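PDB 2EAB: alpha-fucosidase from Bifidobacterium bifidum, which probably releases alpha-1,2-linked L-fucose from glycans by hydrolysis as a glycoside hydrolase, this chain being the catalytic part of a longer bifidobacterial protein. Local coordinates for residues G92-T97 / G455-K460; G122-G127 / K460-A465. All coordinates share one frame; numbering follows the deposited sequence.

Contact 1: G92-T97 / G455-K460; sequences GGNNET and GRVTAK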
ATOM      1  N   GLY A  92      24.374   2.051  -1.505  1.00  6.41           N
ATOM      2  CA  GLY A  92      23.080   1.963  -0.827  1.00  5.98           C
ATOM      3  C   GLY A  92      22.927   2.848   0.393  1.00  5.98           C
ATOM      4  O   GLY A  92      22.018   2.627   1.200  1.00  6.35           O
ATOM      5  N   GLY A  93      23.810   3.838   0.524  1.00  5.68           N
ATOM      6  CA  GLY A  93      23.799   4.745   1.664  1.00  5.85           C
ATOM      7  C   GLY A  93      24.577   4.268   2.876  1.00  5.90           C
ATOM      8  O   GLY A  93      24.673   4.986   3.877  1.00  6.13           O
ATOM      9  N   ASN A  94      25.129   3.058   2.819  1.00  5.71           N
ATOM     10  CA  ASN A  94      25.775   2.490   3.996  1.00  5.95           C
ATOM     11  C   ASN A  94      27.021   3.246   4.415  1.00  6.26           C
ATOM     12  O   ASN A  94      27.851   3.592   3.582  1.00  6.88           O
ATOM     13  CB  ASN A  94      26.095   1.023   3.764  1.00  6.28           C
ATOM     14  CG  ASN A  94      24.848   0.204   3.555  1.00  6.04           C
ATOM     15  OD1 ASN A  94      24.011   0.089   4.451  1.00  6.65           O
ATOM     16  ND2 ASN A  94      24.703  -0.353   2.363  1.00  6.32           N
ATOM     17  N   ASN A  95      27.131   3.515   5.712  1.00  6.43           N
ATOM     18  CA  ASN A  95      28.270   4.235   6.254  1.00  7.03           C
ATOM     19  C   ASN A  95      29.075   3.336   7.187  1.00  7.19           C
ATOM     20  O   ASN A  95      28.673   3.076   8.324  1.00  7.18           O
ATOM     21  CB  ASN A  95      27.809   5.504   6.971  1.00  7.41           C
ATOM     22  CG  ASN A  95      28.966   6.417   7.326  1.00  7.37           C
ATOM     23  OD1 ASN A  95      30.036   5.951   7.723  1.00  8.60           O
ATOM     24  ND2 ASN A  95      28.755   7.722   7.206  1.00  8.14           N
ATOM     25  N   GLU A  96      30.215   2.864   6.691  1.00  7.76           N
ATOM     26  CA  GLU A  96      31.063   1.958   7.459  1.00  8.76           C
ATOM     27  C   GLU A  96      31.613   2.582   8.735  1.00  8.63           C
ATOM     28  O   GLU A  96      31.793   1.887   9.731  1.00  8.69           O
ATOM     29  CB  GLU A  96      32.197   1.430   6.584  1.00  9.36           C
ATOM     30  CG  GLU A  96      31.692   0.652   5.373  1.00 12.85           C
ATOM     31  CD  GLU A  96      32.737  -0.246   4.754  1.00 17.18           C
ATOM     32  OE1 GLU A  96      33.934   0.118   4.757  1.00 19.85           O
ATOM     33  OE2 GLU A  96      32.346  -1.321   4.249  1.00 19.29           O
ATOM     34  N   THR A  97      31.879   3.885   8.704  1.00  8.75           N
ATOM     35  CA  THR A  97      32.401   4.575   9.881  1.00  9.71           C
ATOM     36  C   THR A  97      31.365   4.612  11.010  1.00  9.25           C
ATOM     37  O   THR A  97      31.716   4.560  12.193  1.00 10.16           O
ATOM     38  CB  THR A  97      32.886   5.994   9.524  1.00  9.93           C
ATOM     39  OG1 THR A  97      33.851   5.912   8.471  1.00 12.32           O
ATOM     40  CG2 THR A  97      33.528   6.673  10.724  1.00 12.06           C
ATOM     41  N   GLY A 455      20.500  -5.371   1.178  1.00  5.36           N
ATOM     42  CA  GLY A 455      20.292  -5.441   2.619  1.00  6.01           C
ATOM     43  C   GLY A 455      21.326  -6.271   3.352  1.00  5.29           C
ATOM     44  O   GLY A 455      21.559  -6.055   4.542  1.00  5.60           O
ATOM     45  N   ARG A 456      21.955  -7.219   2.659  1.00  5.82           N
ATOM     46  CA  ARG A 456      23.048  -7.987   3.251  1.00  6.17           C
ATOM     47  C   ARG A 456      24.268  -7.097   3.506  1.00  6.01           C
ATOM     48  O   ARG A 456      25.017  -7.326   4.454  1.00  6.42           O
ATOM     49  CB  ARG A 456      23.412  -9.189   2.375  1.00  6.27           C
ATOM     50  CG  ARG A 456      22.432 -10.343   2.502  1.00  6.79           C
ATOM     51  CD  ARG A 456      22.674 -11.379   1.435  1.00  7.48           C
ATOM     52  NE  ARG A 456      21.819 -12.550   1.590  1.00  6.41           N
ATOM     53  CZ  ARG A 456      21.776 -13.558   0.723  1.00  6.73           C
ATOM     54  NH1 ARG A 456      22.548 -13.552  -0.359  1.00  7.84           N
ATOM     55  NH2 ARG A 456      20.973 -14.586   0.948  1.00  7.54           N
ATOM     56  N   VAL A 457      24.463  -6.085   2.662  1.00  6.03           N
ATOM     57  CA  VAL A 457      25.520  -5.099   2.876  1.00  6.43           C
ATOM     58  C   VAL A 457      25.221  -4.305   4.149  1.00  5.86           C
ATOM     59  O   VAL A 457      26.082  -4.154   5.009  1.00  5.97           O
ATOM     60  CB  VAL A 457      25.681  -4.138   1.670  1.00  6.42           C
ATOM     61  CG1 VAL A 457      26.829  -3.167   1.896  1.00  7.43           C
ATOM     62  CG2 VAL A 457      25.909  -4.918   0.381  1.00  7.97           C
ATOM     63  N   THR A 458      23.988  -3.825   4.278  1.00  5.77           N
ATOM     64  CA  THR A 458      23.567  -3.083   5.460  1.00  5.75           C
ATOM     65  C   THR A 458      23.682  -3.934   6.725  1.00  5.73           C
ATOM     66  O   THR A 458      24.145  -3.456   7.762  1.00  5.39           O
ATOM     67  CB  THR A 458      22.133  -2.575   5.273  1.00  5.26           C
ATOM     68  OG1 THR A 458      22.082  -1.787   4.077  1.00  6.19           O
ATOM     69  CG2 THR A 458      21.692  -1.716   6.437  1.00  6.04           C
ATOM     70  N   ALA A 459      23.253  -5.193   6.644  1.00  5.78           N
ATOM     71  CA  ALA A 459      23.342  -6.117   7.774  1.00  5.93           C
ATOM     72  C   ALA A 459      24.783  -6.310   8.236  1.00  6.10           C
ATOM     73  O   ALA A 459      25.056  -6.362   9.435  1.00  6.05           O
ATOM     74  CB  ALA A 459      22.708  -7.453   7.431  1.00  6.46           C
ATOM     75  N   LYS A 460      25.707  -6.389   7.286  1.00  6.39           N
ATOM     76  CA  LYS A 460      27.118  -6.515   7.623  1.00  7.56           C
ATOM     77  C   LYS A 460      27.641  -5.252   8.320  1.00  6.84           C
ATOM     78  O   LYS A 460      28.274  -5.330   9.372  1.00  7.19           O
ATOM     79  CB  LYS A 460      27.942  -6.827   6.371  1.00  7.44           C
ATOM     80  CG  LYS A 460      29.437  -6.914   6.650  1.00  9.81           C
ATOM     81  CD  LYS A 460      30.247  -7.296   5.427  1.00 10.76           C
ATOM     82  CE  LYS A 460      30.499  -6.112   4.521  1.00 16.40           C
ATOM     83  NZ  LYS A 460      31.278  -5.020   5.186  1.00 19.01           N
TER
HETATM   84  O   HOH W   1      22.679  -1.565   0.704  1.00  6.24           O
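The hydroxyl of T458, on helix 452-463, is gripped from several directions. Its OG1 donates to the side-chain carbonyl of N94, 2.7 Å from OD1, approaching in the carbonyl plane and onto a lone pair at a C=O...donor angle of 117°. T493 OG1 is a further hydrogen-bond partner of the same oxygen, and a water adds a weak bond. That water lies 2.9 Å from N94 ND2 and accepts from it, bridging the amide and the hydroxyl. The two bonds are consistent with the amide as modelled, with OD1 toward the hydroxyl and ND2 toward the water. T458 turns OG1 back beside its own backbone N (chi1 -56°), and the two side chains meet at roughly a right angle. V457, one residue earlier, sets CG1 3.6 Å from N94 ND2, an apolar branch against the amide nitrogen.

The contact joins an excursion from the N-terminal beta-domain to a helix of the family 95 catalytic domain, whose clan is built on an (alpha/alpha)6 barrel. N95 is the N-cap of the short helix 96-99: its OD1 accepts from T97 N (2.9 Å, weak) and from K98 N. E96, just inside that helix and exposed, carries its carboxylate nearer to helix 452-463. K460 leaves its helix extended, then bends at chi3 (81°) and again at chi4, which brings NZ to 4.0 Å from E96 OE2, a long salt bridge.

Contact 2: G122-G127 / K460-A465; sequences GNLTGG and KVYAGA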
ATOM      1  N   GLY A 122      22.596   7.918  18.378  1.00  7.80           N
ATOM      2  CA  GLY A 122      22.752   8.880  17.285  1.00  7.98           C
ATOM      3  C   GLY A 122      23.770   8.553  16.202  1.00  8.11           C
ATOM      4  O   GLY A 122      23.681   9.096  15.102  1.00  8.09           O
ATOM      5  N   ASN A 123      24.737   7.688  16.501  1.00  7.51           N
ATOM      6  CA  ASN A 123      25.733   7.273  15.508  1.00  7.58           C
ATOM      7  C   ASN A 123      25.223   6.217  14.526  1.00  7.02           C
ATOM      8  O   ASN A 123      25.909   5.896  13.564  1.00  6.93           O
ATOM      9  CB  ASN A 123      27.017   6.759  16.179  1.00  7.96           C
ATOM     10  CG  ASN A 123      27.751   7.828  16.986  1.00  9.87           C
ATOM     11  OD1 ASN A 123      27.481   9.020  16.863  1.00 13.13           O
ATOM     12  ND2 ASN A 123      28.692   7.389  17.814  1.00 10.59           N
ATOM     13  N   LEU A 124      24.037   5.665  14.771  1.00  6.67           N
ATOM     14  CA  LEU A 124      23.494   4.629  13.883  1.00  6.76           C
ATOM     15  C   LEU A 124      22.767   5.255  12.704  1.00  6.69           C
ATOM     16  O   LEU A 124      21.539   5.272  12.637  1.00  6.83           O
ATOM     17  CB  LEU A 124      22.598   3.652  14.649  1.00  6.99           C
ATOM     18  CG  LEU A 124      23.317   2.728  15.637  1.00  7.67           C
ATOM     19  CD1 LEU A 124      22.293   1.977  16.460  1.00  8.65           C
ATOM     20  CD2 LEU A 124      24.257   1.756  14.929  1.00  8.42           C
ATOM     21  N   THR A 125      23.559   5.791  11.780  1.00  6.15           N
ATOM     22  CA  THR A 125      23.037   6.548  10.647  1.00  6.28           C
ATOM     23  C   THR A 125      23.755   6.194   9.347  1.00  5.95           C
ATOM     24  O   THR A 125      24.783   5.513   9.345  1.00  6.16           O
ATOM     25  CB  THR A 125      23.172   8.074  10.876  1.00  6.58           C
ATOM     26  OG1 THR A 125      24.552   8.406  11.054  1.00  7.09           O
ATOM     27  CG2 THR A 125      22.380   8.529  12.086  1.00  7.44           C
ATOM     28  N   GLY A 126      23.187   6.678   8.246  1.00  6.02           N
ATOM     29  CA  GLY A 126      23.772   6.542   6.917  1.00  6.11           C
ATOM     30  C   GLY A 126      23.024   7.454   5.971  1.00  6.09           C
ATOM     31  O   GLY A 126      22.318   8.366   6.409  1.00  6.30           O
ATOM     32  N   GLY A 127      23.202   7.226   4.675  1.00  5.97           N
ATOM     33  CA  GLY A 127      22.340   7.835   3.670  1.00  6.28           C
ATOM     34  C   GLY A 127      22.436   9.349   3.580  1.00  6.28           C
ATOM     35  O   GLY A 127      21.426  10.038   3.439  1.00  6.63           O
ATOM     36  N   LYS A 460      25.707  -6.389   7.286  1.00  6.39           N
ATOM     37  CA  LYS A 460      27.118  -6.515   7.623  1.00  7.56           C
ATOM     38  C   LYS A 460      27.641  -5.252   8.320  1.00  6.84           C
ATOM     39  O   LYS A 460      28.274  -5.330   9.372  1.00  7.19           O
ATOM     40  CB  LYS A 460      27.942  -6.827   6.371  1.00  7.44           C
ATOM     41  CG  LYS A 460      29.437  -6.914   6.650  1.00  9.81           C
ATOM     42  CD  LYS A 460      30.247  -7.296   5.427  1.00 10.76           C
ATOM     43  CE  LYS A 460      30.499  -6.112   4.521  1.00 16.40           C
ATOM     44  NZ  LYS A 460      31.278  -5.020   5.186  1.00 19.01           N
ATOM     45  N   VAL A 461      27.362  -4.095   7.728  1.00  6.62           N
ATOM     46  CA  VAL A 461      27.887  -2.827   8.233  1.00  7.00           C
ATOM     47  C   VAL A 461      27.347  -2.467   9.613  1.00  6.75           C
ATOM     48  O   VAL A 461      28.116  -2.081  10.500  1.00  6.88           O
ATOM     49  CB  VAL A 461      27.620  -1.680   7.229  1.00  7.25           C
ATOM     50  CG1 VAL A 461      27.944  -0.315   7.840  1.00  7.43           C
ATOM     51  CG2 VAL A 461      28.419  -1.912   5.955  1.00  7.80           C
ATOM     52  N   TYR A 462      26.041  -2.627   9.804  1.00  6.38           N
ATOM     53  CA  TYR A 462      25.407  -2.146  11.027  1.00  6.46           C
ATOM     54  C   TYR A 462      25.182  -3.213  12.086  1.00  6.52           C
ATOM     55  O   TYR A 462      25.032  -2.880  13.258  1.00  6.82           O
ATOM     56  CB  TYR A 462      24.104  -1.409  10.709  1.00  6.34           C
ATOM     57  CG  TYR A 462      24.340  -0.128   9.940  1.00  6.03           C
ATOM     58  CD1 TYR A 462      24.639   1.069  10.603  1.00  6.01           C
ATOM     59  CD2 TYR A 462      24.293  -0.119   8.547  1.00  6.78           C
ATOM     60  CE1 TYR A 462      24.868   2.246   9.890  1.00  6.26           C
ATOM     61  CE2 TYR A 462      24.521   1.047   7.829  1.00  6.15           C
ATOM     62  CZ  TYR A 462      24.807   2.222   8.507  1.00  5.90           C
ATOM     63  OH  TYR A 462      25.024   3.366   7.774  1.00  6.19           O
ATOM     64  N   ALA A 463      25.152  -4.485  11.688  1.00  6.86           N
ATOM     65  CA  ALA A 463      24.892  -5.566  12.640  1.00  7.34           C
ATOM     66  C   ALA A 463      25.949  -6.671  12.660  1.00  7.78           C
ATOM     67  O   ALA A 463      25.846  -7.608  13.452  1.00  8.42           O
ATOM     68  CB  ALA A 463      23.495  -6.154  12.418  1.00  7.75           C
ATOM     69  N   GLY A 464      26.956  -6.572  11.800  1.00  7.75           N
ATOM     70  CA  GLY A 464      28.032  -7.558  11.774  1.00  8.05           C
ATOM     71  C   GLY A 464      27.625  -8.899  11.197  1.00  7.85           C
ATOM     72  O   GLY A 464      28.277  -9.914  11.462  1.00  8.61           O
ATOM     73  N   ALA A 465      26.554  -8.903  10.406  1.00  7.79           N
ATOM     74  CA  ALA A 465      26.052 -10.124   9.787  1.00  7.75           C
ATOM     75  C   ALA A 465      26.546 -10.184   8.347  1.00  7.69           C
ATOM     76  O   ALA A 465      25.944  -9.580   7.452  1.00  7.43           O
ATOM     77  CB  ALA A 465      24.531 -10.167   9.845  1.00  7.96           C
TER
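An inverse gamma turn centred on L124, in a loop reaching over from the N-terminal beta-domain, meets Y462 in the last turn of helix 452-463 of the catalytic domain, at a buried interdomain seam. On the helix side Y462 makes every close contact. Its CG sits beside the backbone N (chi1 -66°), which sends the ring out from the helix toward the loop. At the far end OH donates to the main-chain carbonyl of T125, 2.7 Å from its O. The hydroxyl stands above that carbonyl plane, about 42° out of it, with a C=O...donor angle of 121°. T125 O lies at the edge of the ring, near its plane, 3.3 Å from Y462 CE1. N95 N supplies a second hydrogen bond to the same OH, so this buried hydroxyl both donates and accepts.

L124 meets the ring edge too, its CD2 4.4 Å from Y462 CD1, while the L124 side chain also packs on L105 and L108 of helix 103-113 and on W503. V461 CG1 lies over one face, 3.6 Å above the plane and offset toward the rim. Beyond T125 the loop runs close past the hydroxyl, with G126 CA 3.5 Å from Y462 OH.

In the fold
Contacts 1 and 2 lie with centres about 6 Å apart and share both K460 and helix 452-463, contact 1 using its middle and contact 2 its last turn. Along the chain the segments alternate: 92-97, 122-127, 455-460, 460-465. Both early segments belong to one long excursion between strands 69-76 and 140-145, neighbours in the seven-stranded antiparallel sheet of the N-terminal domain. G93 O and G127 N, 2.8 Å apart in a probable hydrogen bond, tie the two parts of this excursion together. The excursion thus reaches across to the helical catalytic domain and touches one helix twice, at a seam remote from the calcium site.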